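Local structure of lipase, class 3 (Penicillium roqueforti FM164, 6L7N) at residues Tyr18-Tyr24 against Ile36-Asn42; Thr52-Asp56 against Glu131-Asn136. The protein probably hydrolyses ester bonds of acylglycerols, as a fungal class 3 lipase of the alpha/beta-hydrolase fold. All coordinates share one frame; numbering follows the deposited sequence.

Contact 1: residues Tyr18-Tyr24 against Ile36-Asn42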
# COMPACT_ATOMS: atom_id res chain seq x y z
N TYR A 18 -5.06 -8.70 -1.20
CA TYR A 18 -3.65 -9.07 -1.15
C TYR A 18 -2.94 -8.36 -0.01
O TYR A 18 -2.05 -8.93 0.65
CB TYR A 18 -2.99 -8.74 -2.48
CG TYR A 18 -3.30 -9.71 -3.60
CD1 TYR A 18 -2.72 -10.95 -3.63
CD2 TYR A 18 -4.18 -9.36 -4.62
CE1 TYR A 18 -2.98 -11.84 -4.66
CE2 TYR A 18 -4.45 -10.25 -5.66
CZ TYR A 18 -3.84 -11.48 -5.66
OH TYR A 18 -4.10 -12.39 -6.67
N ALA A 19 -3.30 -7.10 0.25
CA ALA A 19 -2.82 -6.45 1.45
C ALA A 19 -3.26 -7.21 2.69
O ALA A 19 -2.49 -7.39 3.63
CB ALA A 19 -3.30 -5.00 1.50
N ALA A 20 -4.51 -7.68 2.70
CA ALA A 20 -5.00 -8.45 3.84
C ALA A 20 -4.19 -9.72 4.03
O ALA A 20 -3.88 -10.11 5.16
CB ALA A 20 -6.49 -8.78 3.65
N ALA A 21 -3.83 -10.38 2.94
CA ALA A 21 -3.02 -11.59 3.06
C ALA A 21 -1.64 -11.28 3.61
O ALA A 21 -1.06 -12.08 4.35
CB ALA A 21 -2.93 -12.30 1.71
N ALA A 22 -1.10 -10.10 3.28
CA ALA A 22 0.23 -9.73 3.77
C ALA A 22 0.34 -9.77 5.29
O ALA A 22 1.45 -9.88 5.81
CB ALA A 22 0.61 -8.32 3.30
N TYR A 23 -0.77 -9.67 6.01
CA TYR A 23 -0.67 -9.69 7.46
C TYR A 23 -0.49 -11.09 8.04
O TYR A 23 -0.16 -11.20 9.21
CB TYR A 23 -1.91 -9.05 8.08
CG TYR A 23 -1.85 -7.54 8.07
CD1 TYR A 23 -1.25 -6.84 9.11
CD2 TYR A 23 -2.38 -6.81 7.01
CE1 TYR A 23 -1.20 -5.44 9.09
CE2 TYR A 23 -2.33 -5.42 6.98
CZ TYR A 23 -1.74 -4.74 8.03
OH TYR A 23 -1.69 -3.36 8.00
N TYR A 24 -0.68 -12.13 7.24
CA TYR A 24 -0.67 -13.51 7.73
C TYR A 24 0.74 -14.08 7.66
O TYR A 24 1.28 -14.27 6.56
CB TYR A 24 -1.61 -14.40 6.92
CG TYR A 24 -3.07 -14.16 7.17
CD1 TYR A 24 -3.73 -13.15 6.51
CD2 TYR A 24 -3.78 -14.97 8.04
CE1 TYR A 24 -5.06 -12.92 6.72
CE2 TYR A 24 -5.13 -14.76 8.26
CZ TYR A 24 -5.77 -13.73 7.59
OH TYR A 24 -7.10 -13.49 7.80
N ILE A 36 -1.90 -18.70 -1.47
CA ILE A 36 -2.26 -17.66 -0.50
C ILE A 36 -3.57 -18.03 0.17
O ILE A 36 -4.55 -18.42 -0.49
CB ILE A 36 -2.39 -16.30 -1.19
CG1 ILE A 36 -1.02 -15.71 -1.58
CG2 ILE A 36 -3.16 -15.32 -0.32
CD1 ILE A 36 -1.16 -14.52 -2.53
N SER A 37 -3.63 -17.86 1.49
CA SER A 37 -4.85 -18.16 2.23
C SER A 37 -4.96 -17.21 3.41
O SER A 37 -3.95 -16.82 4.00
CB SER A 37 -4.86 -19.62 2.73
OG SER A 37 -6.17 -19.94 3.17
N CYS A 38 -6.19 -16.83 3.73
CA CYS A 38 -6.48 -15.96 4.86
C CYS A 38 -7.39 -16.72 5.81
O CYS A 38 -8.58 -16.87 5.54
CB CYS A 38 -7.15 -14.68 4.41
SG CYS A 38 -6.08 -13.74 3.36
N SER A 39 -6.83 -17.20 6.92
CA SER A 39 -7.61 -18.06 7.81
C SER A 39 -8.81 -17.32 8.38
O SER A 39 -9.85 -17.94 8.62
CB SER A 39 -6.72 -18.62 8.92
OG SER A 39 -6.14 -17.60 9.70
N LYS A 40 -8.73 -16.00 8.54
CA LYS A 40 -9.86 -15.25 9.08
C LYS A 40 -10.88 -14.86 8.01
O LYS A 40 -11.80 -14.09 8.30
CB LYS A 40 -9.36 -14.00 9.81
CG LYS A 40 -8.54 -14.30 11.06
CD LYS A 40 -9.10 -15.47 11.83
CE LYS A 40 -10.00 -15.02 12.98
NZ LYS A 40 -10.44 -16.18 13.82
N GLY A 41 -10.73 -15.36 6.79
CA GLY A 41 -11.76 -15.17 5.79
C GLY A 41 -11.84 -13.78 5.18
O GLY A 41 -12.91 -13.38 4.71
N ASN A 42 -10.73 -13.04 5.15
CA ASN A 42 -10.74 -11.69 4.61
C ASN A 42 -9.96 -11.55 3.30
O ASN A 42 -9.68 -10.42 2.87
CB ASN A 42 -10.25 -10.68 5.66
CG ASN A 42 -8.86 -10.99 6.17
OD1 ASN A 42 -8.38 -12.12 6.08
ND2 ASN A 42 -8.19 -9.97 6.71
O HOH W 1 -5.34 -9.60 7.50
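The hydroxyl of Y24 donates a short hydrogen bond to the side-chain oxygen of N42, OH to OD1 2.5 Å, and accepts a longer, bent one from the backbone N of K40 (3.1 Å to OH, N-H...O angle 141°). Both partners belong to the type I beta turn C38-G41 and the residue after it, a disulfide-tied loop (C38 with C43) that closes over the end of helix 6-22 in the N-terminal region of this alpha/beta-hydrolase fold. The bond to OD1 arrives bent at that oxygen and 33° from the carbonyl plane, with ring and amide planes well inclined to each other. On the far arm of the N42 amide, ND2 donates to a water that itself donates to A20 O, and also bonds K267 O. CG of N42 sits between its backbone N and carbonyl carbon (chi1 57°), which turns the amide back toward the helix, where ND2 touches A20 CB. Back from the hydroxyl, C38 CA makes a CH-pi contact over one face of the Y24 ring, 3.8 Å from its centroid, while SG approaches obliquely. A phenylalanine in place of Y24 would probably keep this ring packing but leave N42 OD1 and the turn N-H of K40 without their shared hydroxyl. Toward the sheet, I36 divides its branches: CG2 meets A21 CB at 3.6 Å, and CD1 reaches the Y18 ring. The Y18 hydroxyl is hydrogen-bonded to D72; at the edge of its ring I36 CD1 lies 3.9 Å from Y18 CE1.

Contact 2: residues Thr52-Asp56 against Glu131-Asn136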
# COMPACT_ATOMS: atom_id res chain seq x y z
N THR A 52 -0.68 -18.14 -6.07
CA THR A 52 0.34 -18.86 -5.31
C THR A 52 1.56 -17.99 -5.05
O THR A 52 1.87 -17.07 -5.81
CB THR A 52 0.79 -20.12 -6.05
OG1 THR A 52 1.41 -19.75 -7.29
CG2 THR A 52 -0.40 -21.00 -6.36
N VAL A 53 2.28 -18.31 -3.97
CA VAL A 53 3.44 -17.51 -3.58
C VAL A 53 4.65 -17.88 -4.43
O VAL A 53 5.06 -19.05 -4.45
CB VAL A 53 3.75 -17.69 -2.09
CG1 VAL A 53 5.08 -17.03 -1.75
CG2 VAL A 53 2.63 -17.10 -1.26
N PHE A 54 5.26 -16.88 -5.09
CA PHE A 54 6.54 -17.10 -5.75
C PHE A 54 7.72 -16.92 -4.82
O PHE A 54 8.68 -17.70 -4.85
CB PHE A 54 6.71 -16.15 -6.91
CG PHE A 54 6.25 -16.71 -8.16
CD1 PHE A 54 7.09 -17.44 -8.95
CD2 PHE A 54 4.98 -16.54 -8.58
CE1 PHE A 54 6.63 -17.99 -10.16
CE2 PHE A 54 4.53 -17.10 -9.80
CZ PHE A 54 5.36 -17.84 -10.56
N TYR A 55 7.67 -15.84 -4.04
CA TYR A 55 8.73 -15.54 -3.10
C TYR A 55 8.09 -14.88 -1.91
O TYR A 55 7.00 -14.32 -2.02
CB TYR A 55 9.79 -14.59 -3.70
CG TYR A 55 10.52 -15.12 -4.91
CD1 TYR A 55 11.54 -16.06 -4.78
CD2 TYR A 55 10.20 -14.68 -6.19
CE1 TYR A 55 12.22 -16.53 -5.87
CE2 TYR A 55 10.87 -15.17 -7.30
CZ TYR A 55 11.88 -16.09 -7.13
OH TYR A 55 12.56 -16.58 -8.23
N ASP A 56 8.75 -14.94 -0.76
CA ASP A 56 8.27 -14.16 0.37
C ASP A 56 9.43 -13.78 1.27
O ASP A 56 10.55 -14.28 1.15
CB ASP A 56 7.18 -14.89 1.17
CG ASP A 56 7.52 -16.33 1.44
OD1 ASP A 56 8.71 -16.64 1.70
OD2 ASP A 56 6.56 -17.14 1.39
N GLU A 131 12.82 -12.58 -12.45
CA GLU A 131 12.51 -13.99 -12.72
C GLU A 131 11.02 -14.21 -12.95
O GLU A 131 10.61 -14.84 -13.94
CB GLU A 131 13.00 -14.85 -11.56
CG GLU A 131 14.26 -15.59 -11.84
CD GLU A 131 14.59 -16.52 -10.71
OE1 GLU A 131 13.83 -17.49 -10.50
OE2 GLU A 131 15.59 -16.26 -10.01
N ALA A 132 10.18 -13.70 -12.05
CA ALA A 132 8.75 -14.01 -12.13
C ALA A 132 8.10 -13.33 -13.33
O ALA A 132 7.21 -13.91 -13.98
CB ALA A 132 8.06 -13.61 -10.82
N VAL A 133 8.53 -12.12 -13.67
CA VAL A 133 7.95 -11.45 -14.83
C VAL A 133 8.41 -12.13 -16.11
O VAL A 133 7.63 -12.27 -17.06
CB VAL A 133 8.30 -9.95 -14.82
CG1 VAL A 133 7.92 -9.32 -16.15
CG2 VAL A 133 7.57 -9.28 -13.70
N SER A 134 9.67 -12.57 -16.15
CA SER A 134 10.10 -13.35 -17.31
C SER A 134 9.26 -14.61 -17.46
O SER A 134 8.94 -15.01 -18.59
CB SER A 134 11.58 -13.71 -17.17
OG SER A 134 11.91 -14.80 -18.02
N GLN A 135 8.91 -15.25 -16.34
CA GLN A 135 8.08 -16.46 -16.42
C GLN A 135 6.63 -16.15 -16.76
O GLN A 135 5.89 -17.08 -17.14
CB GLN A 135 8.12 -17.24 -15.10
CG GLN A 135 9.50 -17.70 -14.66
CD GLN A 135 9.58 -17.81 -13.15
OE1 GLN A 135 8.63 -17.45 -12.47
NE2 GLN A 135 10.69 -18.31 -12.63
N ASN A 136 6.19 -14.89 -16.64
CA ASN A 136 4.82 -14.48 -16.95
C ASN A 136 4.84 -13.19 -17.76
O ASN A 136 4.43 -12.13 -17.27
CB ASN A 136 4.01 -14.30 -15.67
CG ASN A 136 3.89 -15.58 -14.87
OD1 ASN A 136 3.01 -16.40 -15.11
ND2 ASN A 136 4.80 -15.76 -13.92
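F54 and Y55 lean from the edge strand 52-57 of the central sheet against the last turn of helix 112-135, a small, partly buried contact between an outermost strand of the alpha/beta-hydrolase fold and a helix packed on that sheet. Both side chains can point at the helix because the strand breaks step here: F54 and Y55 sit together opposite I69 of strand 66-72 in a classic beta bulge. The F54 ring meets three residues of the helix end, with A132 CB over one face, 4.4 Å from CD1. Q135, its chain extended beyond CG, runs past the ring in the opposite direction and brings OE1 obliquely to within 3.1 Å of F54 CE1, the amide plane turned 32° from the ring. N136 comes from the opposite direction with its amide nearly perpendicular to the ring, ND2 4.0 Å from CZ. That amide is held by the helix itself: ND2 donates a fairly straight bond to A132 O (3.0 Å, 161°), which fixes its rotation just past the helix end, where its side chain also touches H73 and V71. Beside F54, the Y55 side chain crosses that of E131 at about a right angle. The hydroxyl comes close to the carboxylate, but at an angle poor for a hydrogen bond, and ring and carboxylate planes stand 85° apart; Y55 OH lies 2.8 Å from E131 OE1.

Contact 1 and contact 2 lie in series along the chain, their centres about 19 Å apart, and the chain between N42 and T52, including helix 44-49, carries one into the other. They meet directly where I36 CG1 packs 3.9 Å from V53 CG2, at the start of the edge strand 52-57. Contact 1 fastens the loop after helix 25-28 to helix 6-22 beside the central sheet; contact 2 joins the edge of that sheet to helix 112-135. Contact 1 comes near the likely active site: Y18 lies close to, without touching, the probable nucleophile elbow around S147, and Y23 bonds H146 and touches S147. Contact 2 sits farther out, about 19 Å from the chain centre against 14 Å.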